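Long-range contacts in periplasmic binding protein/LacI transcriptional regulator (Burkholderia multivorans, PDB 4YLE), which probably binds a simple sugar in the periplasm and passes it to an ABC transporter for uptake into the cell: residues K73-T78 / E204-K209; G168-V173 / L227-D232; M234-V239 / N260-M265; V254-I259 / A275-A280. All coordinates share one frame; numbering follows the deposited sequence.

Contact 1. Residues K73-T78 / E204-K209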
loop_
_atom_site.group_PDB
_atom_site.type_symbol
_atom_site.label_atom_id
_atom_site.label_comp_id
_atom_site.label_asym_id
_atom_site.label_seq_id
_atom_site.Cartn_x
_atom_site.Cartn_y
_atom_site.Cartn_z
ATOM N N LYS A 73 2.799 -11.415 9.354
ATOM C CA LYS A 73 4.051 -12.070 8.998
ATOM C C LYS A 73 4.340 -12.033 7.517
ATOM O O LYS A 73 5.469 -12.310 7.120
ATOM C CB LYS A 73 4.040 -13.519 9.461
ATOM C CG LYS A 73 3.073 -14.383 8.671
ATOM C CD LYS A 73 3.148 -15.854 9.108
ATOM C CE LYS A 73 1.901 -16.623 8.694
ATOM N NZ LYS A 73 1.398 -16.284 7.319
ATOM N N ASP A 74 3.304 -11.762 6.720
ATOM C CA ASP A 74 3.443 -11.558 5.276
ATOM C C ASP A 74 2.245 -10.744 4.755
ATOM O O ASP A 74 1.362 -10.362 5.511
ATOM C CB ASP A 74 3.597 -12.900 4.529
ATOM C CG ASP A 74 2.429 -13.832 4.746
ATOM O OD1 ASP A 74 1.289 -13.392 4.512
ATOM O OD2 ASP A 74 2.654 -15.003 5.142
ATOM N N GLU A 75 2.230 -10.448 3.462
ATOM C CA GLU A 75 1.255 -9.504 2.931
ATOM C C GLU A 75 -0.128 -10.109 2.729
ATOM O O GLU A 75 -1.081 -9.392 2.441
ATOM C CB GLU A 75 1.762 -8.937 1.601
ATOM C CG GLU A 75 3.073 -8.169 1.737
ATOM C CD GLU A 75 2.885 -6.747 2.200
ATOM O OE1 GLU A 75 1.791 -6.419 2.716
ATOM O OE2 GLU A 75 3.837 -5.955 2.048
ATOM N N THR A 76 -0.243 -11.416 2.885
ATOM C CA THR A 76 -1.499 -12.089 2.579
ATOM C C THR A 76 -2.105 -12.745 3.801
ATOM O O THR A 76 -3.044 -13.519 3.673
ATOM C CB THR A 76 -1.307 -13.156 1.495
ATOM O OG1 THR A 76 -0.231 -14.031 1.867
ATOM C CG2 THR A 76 -1.003 -12.500 0.182
ATOM N N ASP A 77 -1.576 -12.454 4.989
ATOM C CA ASP A 77 -2.080 -13.125 6.187
ATOM C C ASP A 77 -3.253 -12.352 6.758
ATOM O O ASP A 77 -3.205 -11.849 7.889
ATOM C CB ASP A 77 -1.008 -13.301 7.270
ATOM C CG ASP A 77 -1.407 -14.356 8.301
ATOM O OD1 ASP A 77 -2.540 -14.865 8.201
ATOM O OD2 ASP A 77 -0.616 -14.683 9.212
ATOM N N THR A 78 -4.309 -12.281 5.958
ATOM C CA THR A 78 -5.577 -11.684 6.369
ATOM C C THR A 78 -6.086 -12.279 7.681
ATOM O O THR A 78 -6.524 -11.544 8.578
ATOM C CB THR A 78 -6.640 -11.872 5.263
ATOM O OG1 THR A 78 -6.176 -11.247 4.058
ATOM C CG2 THR A 78 -7.963 -11.256 5.655
ATOM N N GLU A 204 1.299 -10.483 -5.531
ATOM C CA GLU A 204 0.792 -10.507 -4.151
ATOM C C GLU A 204 1.601 -9.662 -3.145
ATOM O O GLU A 204 1.652 -9.985 -1.966
ATOM C CB GLU A 204 0.722 -11.958 -3.662
ATOM C CG GLU A 204 -0.376 -12.738 -4.384
ATOM C CD GLU A 204 -0.283 -14.195 -4.123
ATOM O OE1 GLU A 204 -0.079 -14.554 -2.946
ATOM O OE2 GLU A 204 -0.394 -14.975 -5.091
ATOM N N TRP A 205 2.226 -8.615 -3.669
ATOM C CA TRP A 205 2.997 -7.614 -2.939
ATOM C C TRP A 205 4.365 -8.111 -2.507
ATOM O O TRP A 205 5.093 -7.375 -1.829
ATOM C CB TRP A 205 2.271 -7.111 -1.686
ATOM C CG TRP A 205 0.949 -6.423 -1.840
ATOM C CD1 TRP A 205 -0.201 -6.730 -1.183
ATOM C CD2 TRP A 205 0.649 -5.253 -2.640
ATOM N NE1 TRP A 205 -1.196 -5.849 -1.524
ATOM C CE2 TRP A 205 -0.700 -4.928 -2.408
ATOM C CE3 TRP A 205 1.387 -4.471 -3.533
ATOM C CZ2 TRP A 205 -1.330 -3.851 -3.035
ATOM C CZ3 TRP A 205 0.764 -3.381 -4.142
ATOM C CH2 TRP A 205 -0.583 -3.089 -3.888
ATOM N N GLU A 206 4.710 -9.341 -2.888
ATOM C CA GLU A 206 5.916 -10.007 -2.405
ATOM C C GLU A 206 7.061 -10.057 -3.426
ATOM O O GLU A 206 6.846 -10.155 -4.636
ATOM C CB GLU A 206 5.595 -11.448 -1.974
ATOM C CG GLU A 206 4.439 -11.593 -0.968
ATOM C CD GLU A 206 4.778 -11.265 0.484
ATOM O OE1 GLU A 206 5.868 -10.732 0.808
ATOM O OE2 GLU A 206 3.898 -11.542 1.336
ATOM N N ILE A 207 8.278 -10.041 -2.901
ATOM C CA ILE A 207 9.478 -10.126 -3.721
ATOM C C ILE A 207 9.504 -11.401 -4.540
ATOM O O ILE A 207 9.716 -11.370 -5.769
ATOM C CB ILE A 207 10.757 -10.075 -2.856
ATOM C CG1 ILE A 207 10.823 -8.738 -2.116
ATOM C CG2 ILE A 207 11.991 -10.289 -3.720
ATOM C CD1 ILE A 207 12.029 -8.599 -1.151
ATOM N N ASP A 208 9.297 -12.545 -3.902
ATOM C CA ASP A 208 9.526 -13.766 -4.654
ATOM C C ASP A 208 8.346 -14.076 -5.590
ATOM O O ASP A 208 8.568 -14.517 -6.713
ATOM C CB ASP A 208 9.855 -14.948 -3.738
ATOM C CG ASP A 208 8.914 -15.093 -2.592
ATOM O OD1 ASP A 208 7.913 -14.342 -2.526
ATOM O OD2 ASP A 208 9.200 -15.971 -1.741
ATOM N N LYS A 209 7.108 -13.840 -5.179
ATOM C CA LYS A 209 6.003 -13.984 -6.125
ATOM C C LYS A 209 6.142 -12.954 -7.284
ATOM O O LYS A 209 5.887 -13.301 -8.431
ATOM C CB LYS A 209 4.672 -13.853 -5.401
ATOM C CG LYS A 209 3.453 -14.080 -6.277
ATOM C CD LYS A 209 3.260 -15.520 -6.644
ATOM C CE LYS A 209 2.029 -15.667 -7.518
ATOM N NZ LYS A 209 1.810 -17.069 -7.943
HETATM O O HOH W 1 5.861 -6.979 0.713
HETATM O O HOH W 2 2.363 -13.660 0.822
#
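The two lobes of a periplasmic binding protein close over their ligand cleft, and residues 73-78 and 204-209 form one place where their loops meet, with Glu75 docking on Glu206 and Trp205. One direct bond joins the lobes here: the backbone N of Glu75 donates to OE2 of Glu206 over 2.9 Å. The bond is nearly straight, 166° at the hydrogen, and reaches the carboxylate on its syn side, though tilted out of the carboxylate plane. A bend in the Glu206 chain, chi2 -78°, turns the acid back toward the loop. Next to this bond, the aliphatic part of Glu75 fills the angle between Glu206 and the indole; Glu75 CG lies 3.7 Å from Trp205 CB, and Glu75 CB sits at the ring edge. Two waters add bridges. One donates to Glu75 OE2 and to Trp205 O, at 2.6 Å and 2.7 Å; the other donates to Glu206 OE2 and is hydrogen-bonded to Thr76 OG1. OE2 of Glu206 therefore receives two donors, which may help it tolerate Asp74 OD1, 4.5 Å from it. The loop is itself braced: Asp74 OD1 accepts from Thr76 N in an Asx turn within a type I turn, and Asp74 OD2 pairs with Lys73 NZ at 2.8 Å. Glu75 OE2 is also held by Asn44. Residues 73-78 link strand 66-72 to helix 78-90 in one lobe, while 204-209 lead from strand 196-202 into helix 207-220 in the other, with the indole wedged against helix 177-193 and Met234 of helix 232-244.

Contact 2. Residues G168-V173 / L227-D232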
loop_
_atom_site.group_PDB
_atom_site.type_symbol
_atom_site.label_atom_id
_atom_site.label_comp_id
_atom_site.label_asym_id
_atom_site.label_seq_id
_atom_site.Cartn_x
_atom_site.Cartn_y
_atom_site.Cartn_z
ATOM N N GLY A 168 4.420 -5.378 -19.201
ATOM C CA GLY A 168 3.658 -6.176 -18.267
ATOM C C GLY A 168 3.472 -5.433 -16.980
ATOM O O GLY A 168 4.323 -4.645 -16.588
ATOM N N ILE A 169 2.324 -5.670 -16.335
ATOM C CA ILE A 169 2.023 -5.096 -15.024
ATOM C C ILE A 169 2.028 -6.203 -13.970
ATOM O O ILE A 169 1.296 -7.197 -14.075
ATOM C CB ILE A 169 0.673 -4.370 -15.035
ATOM C CG1 ILE A 169 0.732 -3.243 -16.050
ATOM C CG2 ILE A 169 0.315 -3.830 -13.636
ATOM C CD1 ILE A 169 -0.582 -2.476 -16.238
ATOM N N VAL A 170 2.874 -6.017 -12.970
ATOM C CA VAL A 170 2.945 -6.900 -11.823
ATOM C C VAL A 170 2.145 -6.234 -10.691
ATOM O O VAL A 170 2.550 -5.219 -10.143
ATOM C CB VAL A 170 4.383 -7.181 -11.400
ATOM C CG1 VAL A 170 4.411 -8.289 -10.323
ATOM C CG2 VAL A 170 5.205 -7.606 -12.589
ATOM N N GLU A 171 0.996 -6.827 -10.379
ATOM C CA GLU A 171 -0.021 -6.235 -9.534
ATOM C C GLU A 171 0.066 -6.701 -8.086
ATOM O O GLU A 171 0.596 -7.769 -7.803
ATOM C CB GLU A 171 -1.364 -6.614 -10.151
ATOM C CG GLU A 171 -2.587 -6.318 -9.428
ATOM C CD GLU A 171 -3.734 -6.612 -10.342
ATOM O OE1 GLU A 171 -4.238 -7.760 -10.368
ATOM O OE2 GLU A 171 -4.063 -5.690 -11.090
ATOM N N GLY A 172 -0.413 -5.879 -7.162
ATOM C CA GLY A 172 -0.533 -6.324 -5.772
ATOM C C GLY A 172 -1.639 -7.361 -5.592
ATOM O O GLY A 172 -2.196 -7.902 -6.560
ATOM N N VAL A 173 -1.981 -7.642 -4.327
ATOM C CA VAL A 173 -3.105 -8.541 -4.005
ATOM C C VAL A 173 -4.367 -8.026 -4.692
ATOM O O VAL A 173 -4.815 -6.927 -4.416
ATOM C CB VAL A 173 -3.305 -8.647 -2.462
ATOM C CG1 VAL A 173 -4.597 -9.329 -2.115
ATOM C CG2 VAL A 173 -2.135 -9.375 -1.811
ATOM N N LEU A 227 8.466 -3.595 -17.090
ATOM C CA LEU A 227 7.649 -4.212 -16.065
ATOM C C LEU A 227 7.222 -3.137 -15.087
ATOM O O LEU A 227 8.070 -2.503 -14.477
ATOM C CB LEU A 227 8.437 -5.281 -15.333
ATOM C CG LEU A 227 8.760 -6.504 -16.198
ATOM C CD1 LEU A 227 10.026 -7.247 -15.731
ATOM C CD2 LEU A 227 7.570 -7.446 -16.260
ATOM N N LEU A 228 5.909 -2.947 -14.955
ATOM C CA LEU A 228 5.372 -1.914 -14.088
ATOM C C LEU A 228 4.840 -2.611 -12.838
ATOM O O LEU A 228 3.874 -3.383 -12.929
ATOM C CB LEU A 228 4.257 -1.133 -14.778
ATOM C CG LEU A 228 4.586 -0.344 -16.050
ATOM C CD1 LEU A 228 4.852 -1.246 -17.238
ATOM C CD2 LEU A 228 3.448 0.621 -16.352
ATOM N N CYS A 229 5.457 -2.348 -11.689
ATOM C CA CYS A 229 5.206 -3.111 -10.477
ATOM C C CYS A 229 4.482 -2.292 -9.448
ATOM O O CYS A 229 4.863 -1.155 -9.186
ATOM C CB CYS A 229 6.508 -3.630 -9.878
ATOM S SG CYS A 229 7.435 -4.646 -11.027
ATOM N N GLY A 230 3.463 -2.907 -8.856
ATOM C CA GLY A 230 2.609 -2.258 -7.891
ATOM C C GLY A 230 3.270 -1.868 -6.566
ATOM O O GLY A 230 2.746 -1.043 -5.826
ATOM N N ASN A 231 4.412 -2.452 -6.243
ATOM C CA ASN A 231 5.196 -1.959 -5.094
ATOM C C ASN A 231 6.674 -2.251 -5.315
ATOM O O ASN A 231 7.034 -2.948 -6.259
ATOM C CB ASN A 231 4.643 -2.526 -3.769
ATOM C CG ASN A 231 5.024 -3.948 -3.515
ATOM O OD1 ASN A 231 5.447 -4.654 -4.422
ATOM N ND2 ASN A 231 4.879 -4.388 -2.259
ATOM N N ASP A 232 7.514 -1.646 -4.493
ATOM C CA ASP A 232 8.944 -1.775 -4.638
ATOM C C ASP A 232 9.418 -3.206 -4.385
ATOM O O ASP A 232 10.374 -3.665 -5.019
ATOM C CB ASP A 232 9.671 -0.827 -3.707
ATOM C CG ASP A 232 9.705 0.632 -4.229
ATOM O OD1 ASP A 232 9.270 0.910 -5.366
ATOM O OD2 ASP A 232 10.168 1.501 -3.448
#
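Gly168, Ile169 and Val170 lie beside Leu227, Leu228 and Cys229 as in-register parallel strands, and three backbone bonds stitch them together. Leu228 N donates to Gly168 O, Val170 N to Leu228 O, and Gly230 N to Val170 O, each over 2.8 Å. Each of these carbonyls also faces a CA-H, the closest being Ile169 CA at 3.3 Å from Leu228 O. On one face of the sheet, the sulfur of Cys229 rests against the branch of Val170, SG to CB 4.0 Å, with chi1 -57° placing SG anti to the carbonyl carbon. The other face carries Ile169 and Leu228, where Ile169 CG1 and Leu228 CB come within 4.3 Å. Helices pack these faces: 207-220 meets Val170 and Leu227, as does 232-244, whose Ala235 and Ala238 meet Cys229, whereas Phe186 of helix 177-193 touches Ile169 and Leu228. The pair forms the middle of a four-stranded parallel sheet, as expected of an alpha/beta lobe. The three bonds satisfy the facing backbone edges, and strands 196-202 and 252-254 pair with the outer ones, so both faces of the pair can be apolar, while the loop after strand 226-229 brings Asn231 to the bound ligand, where its ND2 donates a hydrogen bond.

Contact 3. Residues M234-V239 / N260-M265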
loop_
_atom_site.group_PDB
_atom_site.type_symbol
_atom_site.label_atom_id
_atom_site.label_comp_id
_atom_site.label_asym_id
_atom_site.label_seq_id
_atom_site.Cartn_x
_atom_site.Cartn_y
_atom_site.Cartn_z
HETATM N N MSE A 234 7.891 -5.968 -5.136
HETATM C CA MSE A 234 7.707 -6.713 -6.377
HETATM C C MSE A 234 8.697 -6.241 -7.422
HETATM O O MSE A 234 9.175 -7.066 -8.222
HETATM C CB MSE A 234 6.287 -6.604 -6.861
HETATM C CG MSE A 234 5.370 -7.462 -6.039
HETATM SE SE MSE A 234 3.549 -7.534 -6.637
HETATM C CE MSE A 234 3.245 -5.623 -6.766
ATOM N N ALA A 235 9.017 -4.942 -7.423
ATOM C CA ALA A 235 10.012 -4.400 -8.347
ATOM C C ALA A 235 11.388 -5.011 -8.105
ATOM O O ALA A 235 12.098 -5.274 -9.063
ATOM C CB ALA A 235 10.082 -2.905 -8.247
ATOM N N ILE A 236 11.753 -5.243 -6.836
ATOM C CA ILE A 236 13.018 -5.899 -6.499
ATOM C C ILE A 236 13.002 -7.294 -7.095
ATOM O O ILE A 236 13.988 -7.733 -7.695
ATOM C CB ILE A 236 13.237 -5.946 -4.963
ATOM C CG1 ILE A 236 13.525 -4.532 -4.464
ATOM C CG2 ILE A 236 14.345 -6.918 -4.584
ATOM C CD1 ILE A 236 13.505 -4.384 -2.930
ATOM N N GLY A 237 11.883 -7.996 -6.956
ATOM C CA GLY A 237 11.727 -9.275 -7.622
ATOM C C GLY A 237 11.909 -9.176 -9.122
ATOM O O GLY A 237 12.638 -10.016 -9.725
ATOM N N ALA A 238 11.290 -8.161 -9.735
ATOM C CA ALA A 238 11.382 -7.974 -11.202
ATOM C C ALA A 238 12.820 -7.641 -11.661
ATOM O O ALA A 238 13.289 -8.161 -12.675
ATOM C CB ALA A 238 10.396 -6.891 -11.642
ATOM N N VAL A 239 13.531 -6.813 -10.902
ATOM C CA VAL A 239 14.942 -6.537 -11.162
ATOM C C VAL A 239 15.774 -7.840 -11.188
ATOM O O VAL A 239 16.570 -8.071 -12.115
ATOM C CB VAL A 239 15.510 -5.534 -10.098
ATOM C CG1 VAL A 239 17.041 -5.535 -10.063
ATOM C CG2 VAL A 239 15.019 -4.171 -10.413
ATOM N N ASN A 260 14.047 2.167 1.104
ATOM C CA ASN A 260 15.495 2.337 1.028
ATOM C C ASN A 260 16.139 1.348 0.094
ATOM O O ASN A 260 17.080 1.697 -0.611
ATOM C CB ASN A 260 16.138 2.204 2.404
ATOM C CG ASN A 260 15.822 3.369 3.274
ATOM O OD1 ASN A 260 15.968 4.510 2.840
ATOM N ND2 ASN A 260 15.349 3.109 4.497
ATOM N N ALA A 261 15.644 0.113 0.079
ATOM C CA ALA A 261 16.289 -0.918 -0.739
ATOM C C ALA A 261 16.271 -0.512 -2.215
ATOM O O ALA A 261 17.109 -0.956 -2.991
ATOM C CB ALA A 261 15.613 -2.272 -0.538
ATOM N N ILE A 262 15.333 0.348 -2.601
ATOM C CA ILE A 262 15.199 0.707 -4.014
ATOM C C ILE A 262 16.164 1.825 -4.415
ATOM O O ILE A 262 16.404 2.066 -5.598
ATOM C CB ILE A 262 13.729 1.121 -4.348
ATOM C CG1 ILE A 262 13.346 0.626 -5.742
ATOM C CG2 ILE A 262 13.499 2.615 -4.243
ATOM C CD1 ILE A 262 13.082 -0.880 -5.803
ATOM N N LYS A 263 16.736 2.510 -3.439
ATOM C CA LYS A 263 17.569 3.669 -3.763
ATOM C C LYS A 263 18.858 3.345 -4.511
ATOM O O LYS A 263 19.178 4.026 -5.483
ATOM C CB LYS A 263 17.859 4.435 -2.484
ATOM C CG LYS A 263 16.587 5.082 -1.978
ATOM C CD LYS A 263 16.739 5.746 -0.624
ATOM C CE LYS A 263 15.373 6.081 -0.064
ATOM N NZ LYS A 263 15.528 6.891 1.157
ATOM N N PRO A 264 19.594 2.297 -4.105
ATOM C CA PRO A 264 20.771 1.967 -4.918
ATOM C C PRO A 264 20.378 1.578 -6.340
ATOM O O PRO A 264 21.136 1.773 -7.282
ATOM C CB PRO A 264 21.396 0.783 -4.185
ATOM C CG PRO A 264 20.803 0.807 -2.823
ATOM C CD PRO A 264 19.442 1.377 -2.966
HETATM N N MSE A 265 19.173 1.037 -6.489
HETATM C CA MSE A 265 18.708 0.603 -7.795
HETATM C C MSE A 265 18.302 1.779 -8.686
HETATM O O MSE A 265 18.545 1.731 -9.890
HETATM C CB MSE A 265 17.565 -0.387 -7.626
HETATM C CG MSE A 265 17.990 -1.573 -6.797
HETATM SE SE MSE A 265 16.631 -2.950 -6.781
HETATM C CE MSE A 265 17.340 -4.085 -5.341
#
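Ile236 lays its CG1-CD1 arm across the far helix-like turn, where it overlaps three side chains at once. Its CD1 touches Ala261 CB at 3.8 Å. Behind that tip, CG1 meets the CD1 of Ile262 at 3.9 Å, the two isoleucines passing at a slant. The selenomethionine Met265 comes in at about a right angle to Ile236, and its terminal methyl CE lies 3.9 Å from CG1, with CG2 of the same isoleucine a little farther away. Met265 can reach so far because its chain runs extended beyond CG, chi2 -172° and chi3 -168°, carrying selenium and methyl across to Ile236 and Val239. One turn on, Val239 straddles the selenium with both branches, CG1 and CG2 each 4.2 Å from SE. Ala235, small and close to the strand layer, only brushes Ile262 CD1 at 4.4 Å. Ile262 has a chi1 of -143°, away from a staggered position, and in this conformation its CD1 meets Ile236. Beyond the pair, Ile259 also borders Ile236, and Val271 lies against both Val239 and Met265. Helix 232-244 is the crossover of a beta-alpha-beta unit between strands 226-229 and 252-254, and its Ala235 and Ala238 face Cys229 of the first strand. Residues 260-265 follow the second strand and lead into helix 263-268. On the outward side Lys263 NZ holds Asn260 OD1 at 2.9 Å. The interface between the segments is thus purely apolar, resting on dispersion and exclusion of water, while polar groups stay at its margin.

Contact 4. Residues V254-I259 / A275-A280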
loop_
_atom_site.group_PDB
_atom_site.type_symbol
_atom_site.label_atom_id
_atom_site.label_comp_id
_atom_site.label_asym_id
_atom_site.label_seq_id
_atom_site.Cartn_x
_atom_site.Cartn_y
_atom_site.Cartn_z
ATOM N N VAL A 254 9.668 -0.190 -13.043
ATOM C CA VAL A 254 9.199 0.833 -12.118
ATOM C C VAL A 254 8.479 0.178 -10.963
ATOM O O VAL A 254 7.924 -0.896 -11.103
ATOM C CB VAL A 254 8.300 1.872 -12.792
ATOM C CG1 VAL A 254 9.111 2.658 -13.862
ATOM C CG2 VAL A 254 7.043 1.213 -13.373
ATOM N N GLY A 255 8.470 0.871 -9.821
ATOM C CA GLY A 255 7.810 0.389 -8.628
ATOM C C GLY A 255 7.003 1.478 -7.971
ATOM O O GLY A 255 6.528 2.404 -8.633
ATOM N N TYR A 256 6.841 1.329 -6.666
ATOM C CA TYR A 256 5.983 2.201 -5.869
ATOM C C TYR A 256 6.326 1.938 -4.408
ATOM O O TYR A 256 6.278 0.786 -3.990
ATOM C CB TYR A 256 4.518 1.865 -6.145
ATOM C CG TYR A 256 3.484 2.927 -5.866
ATOM C CD1 TYR A 256 3.050 3.744 -6.880
ATOM C CD2 TYR A 256 2.884 3.038 -4.619
ATOM C CE1 TYR A 256 2.066 4.676 -6.671
ATOM C CE2 TYR A 256 1.867 3.988 -4.419
ATOM C CZ TYR A 256 1.503 4.793 -5.466
ATOM O OH TYR A 256 0.505 5.705 -5.236
ATOM N N ASP A 257 6.631 2.999 -3.658
ATOM C CA ASP A 257 6.824 3.037 -2.174
ATOM C C ASP A 257 8.047 3.851 -1.778
ATOM O O ASP A 257 8.106 4.381 -0.663
ATOM C CB ASP A 257 6.980 1.654 -1.496
ATOM C CG ASP A 257 5.656 0.883 -1.389
ATOM O OD1 ASP A 257 4.593 1.495 -1.591
ATOM O OD2 ASP A 257 5.698 -0.341 -1.131
ATOM N N ASN A 258 9.048 3.898 -2.651
ATOM C CA ASN A 258 10.330 4.510 -2.331
ATOM C C ASN A 258 10.994 3.943 -1.063
ATOM O O ASN A 258 11.453 4.701 -0.179
ATOM C CB ASN A 258 10.146 6.014 -2.217
ATOM C CG ASN A 258 11.441 6.773 -2.282
ATOM O OD1 ASN A 258 12.436 6.321 -2.863
ATOM N ND2 ASN A 258 11.454 7.940 -1.648
ATOM N N ILE A 259 11.076 2.615 -0.963
ATOM C CA ILE A 259 11.810 2.020 0.161
ATOM C C ILE A 259 13.317 2.173 -0.008
ATOM O O ILE A 259 13.814 2.307 -1.120
ATOM C CB ILE A 259 11.467 0.526 0.362
ATOM C CG1 ILE A 259 11.949 -0.298 -0.835
ATOM C CG2 ILE A 259 9.960 0.393 0.629
ATOM C CD1 ILE A 259 11.693 -1.794 -0.733
ATOM N N ALA A 275 7.590 5.793 -6.364
ATOM C CA ALA A 275 6.778 6.917 -5.881
ATOM C C ALA A 275 6.802 6.881 -4.388
ATOM O O ALA A 275 6.798 5.797 -3.787
ATOM C CB ALA A 275 5.349 6.847 -6.387
ATOM N N ASP A 276 6.813 8.060 -3.773
ATOM C CA ASP A 276 6.729 8.124 -2.326
ATOM C C ASP A 276 5.289 8.456 -1.977
ATOM O O ASP A 276 4.760 9.469 -2.412
ATOM C CB ASP A 276 7.696 9.152 -1.757
ATOM C CG ASP A 276 8.040 8.889 -0.298
ATOM O OD1 ASP A 276 7.181 8.349 0.425
ATOM O OD2 ASP A 276 9.160 9.216 0.133
ATOM N N GLN A 277 4.656 7.563 -1.224
ATOM C CA GLN A 277 3.272 7.767 -0.756
ATOM C C GLN A 277 3.243 7.979 0.748
ATOM O O GLN A 277 2.169 7.931 1.370
ATOM C CB GLN A 277 2.360 6.593 -1.146
ATOM C CG GLN A 277 2.807 5.256 -0.563
ATOM C CD GLN A 277 1.730 4.182 -0.571
ATOM O OE1 GLN A 277 0.563 4.471 -0.363
ATOM N NE2 GLN A 277 2.127 2.931 -0.788
ATOM N N TYR A 278 4.411 8.227 1.332
ATOM C CA TYR A 278 4.491 8.766 2.682
ATOM C C TYR A 278 3.780 7.918 3.739
ATOM O O TYR A 278 2.759 8.302 4.359
ATOM C CB TYR A 278 3.970 10.189 2.643
ATOM C CG TYR A 278 4.740 11.003 1.610
ATOM C CD1 TYR A 278 6.097 11.231 1.770
ATOM C CD2 TYR A 278 4.118 11.544 0.496
ATOM C CE1 TYR A 278 6.820 11.965 0.832
ATOM C CE2 TYR A 278 4.839 12.300 -0.442
ATOM C CZ TYR A 278 6.182 12.498 -0.267
ATOM O OH TYR A 278 6.909 13.259 -1.182
ATOM N N ALA A 279 4.393 6.781 3.997
ATOM C CA ALA A 279 3.891 5.826 4.972
ATOM C C ALA A 279 3.688 6.411 6.367
ATOM O O ALA A 279 2.645 6.196 7.013
ATOM C CB ALA A 279 4.828 4.661 5.036
ATOM N N ALA A 280 4.699 7.121 6.847
ATOM C CA ALA A 280 4.690 7.646 8.187
ATOM C C ALA A 280 3.562 8.670 8.270
ATOM O O ALA A 280 2.865 8.726 9.255
ATOM C CB ALA A 280 6.014 8.280 8.526
HETATM O O HOH W 3 5.883 5.373 0.260
#
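Gln277 sets its CG between its own backbone N and carbonyl carbon, chi1 60°, then runs extended, so that its amide travels beside the Asp257 carboxylate. Gln277 NE2 donates to Asp257 OD1 at 3.0 Å, and the acceptor lies in the amide plane. The same NE2 also stands at the edge of the Tyr256 ring, 3.8 Å from CE2. Over one face of that ring sits Ala275 CB, a CH-pi contact 4.2 Å from the centroid. Backbone pairing adds Asp257 N to Ala275 O, 2.8 Å. Residues 254-259 leave the last strand of the four-stranded sheet, whereas 275-280 connect strand 274-276 to helix 279-295 and so cross toward the other lobe; in this family such a crossing forms part of the hinge, and the ligand binds beside it. Asp257 OD2 and Gln277 NE2 both hydrogen-bond the bound ligand, which is of unknown identity. A water donates to Asp257 O and accepts from Gln277 N. Farther out, Asn258 ND2 reaches Asp276 OD2 at 3.2 Å, coming from above the carboxylate plane, the two groups being turned 72° apart. Asp276 spends its other oxygen on an Asx turn, OD1 accepting from Tyr278 N at 2.9 Å.

Contacts 1, 2 and 4 all approach the ligand site between the lobes. In contact 1 the Trp205 side chain lies about 4 Å from the ligand, and Trp205 O is met by Asn231 ND2 of contact 2 at 3.0 Å, an amide that also bonds the ligand. Contacts 2 and 4 join where Asp232 OD2 meets Ile259 N, 2.9 Å, and where strand 252-254 pairs with 226-229. Contact 3 stands outside the pocket, its centre about 11 Å from that of contact 4, with Ile236 touching Ile259. Contacts 1 and 4 do not touch, their nearest atoms about 6 Å apart, yet the Asp257 side chain of contact 4 also lies about 3 Å from the ligand.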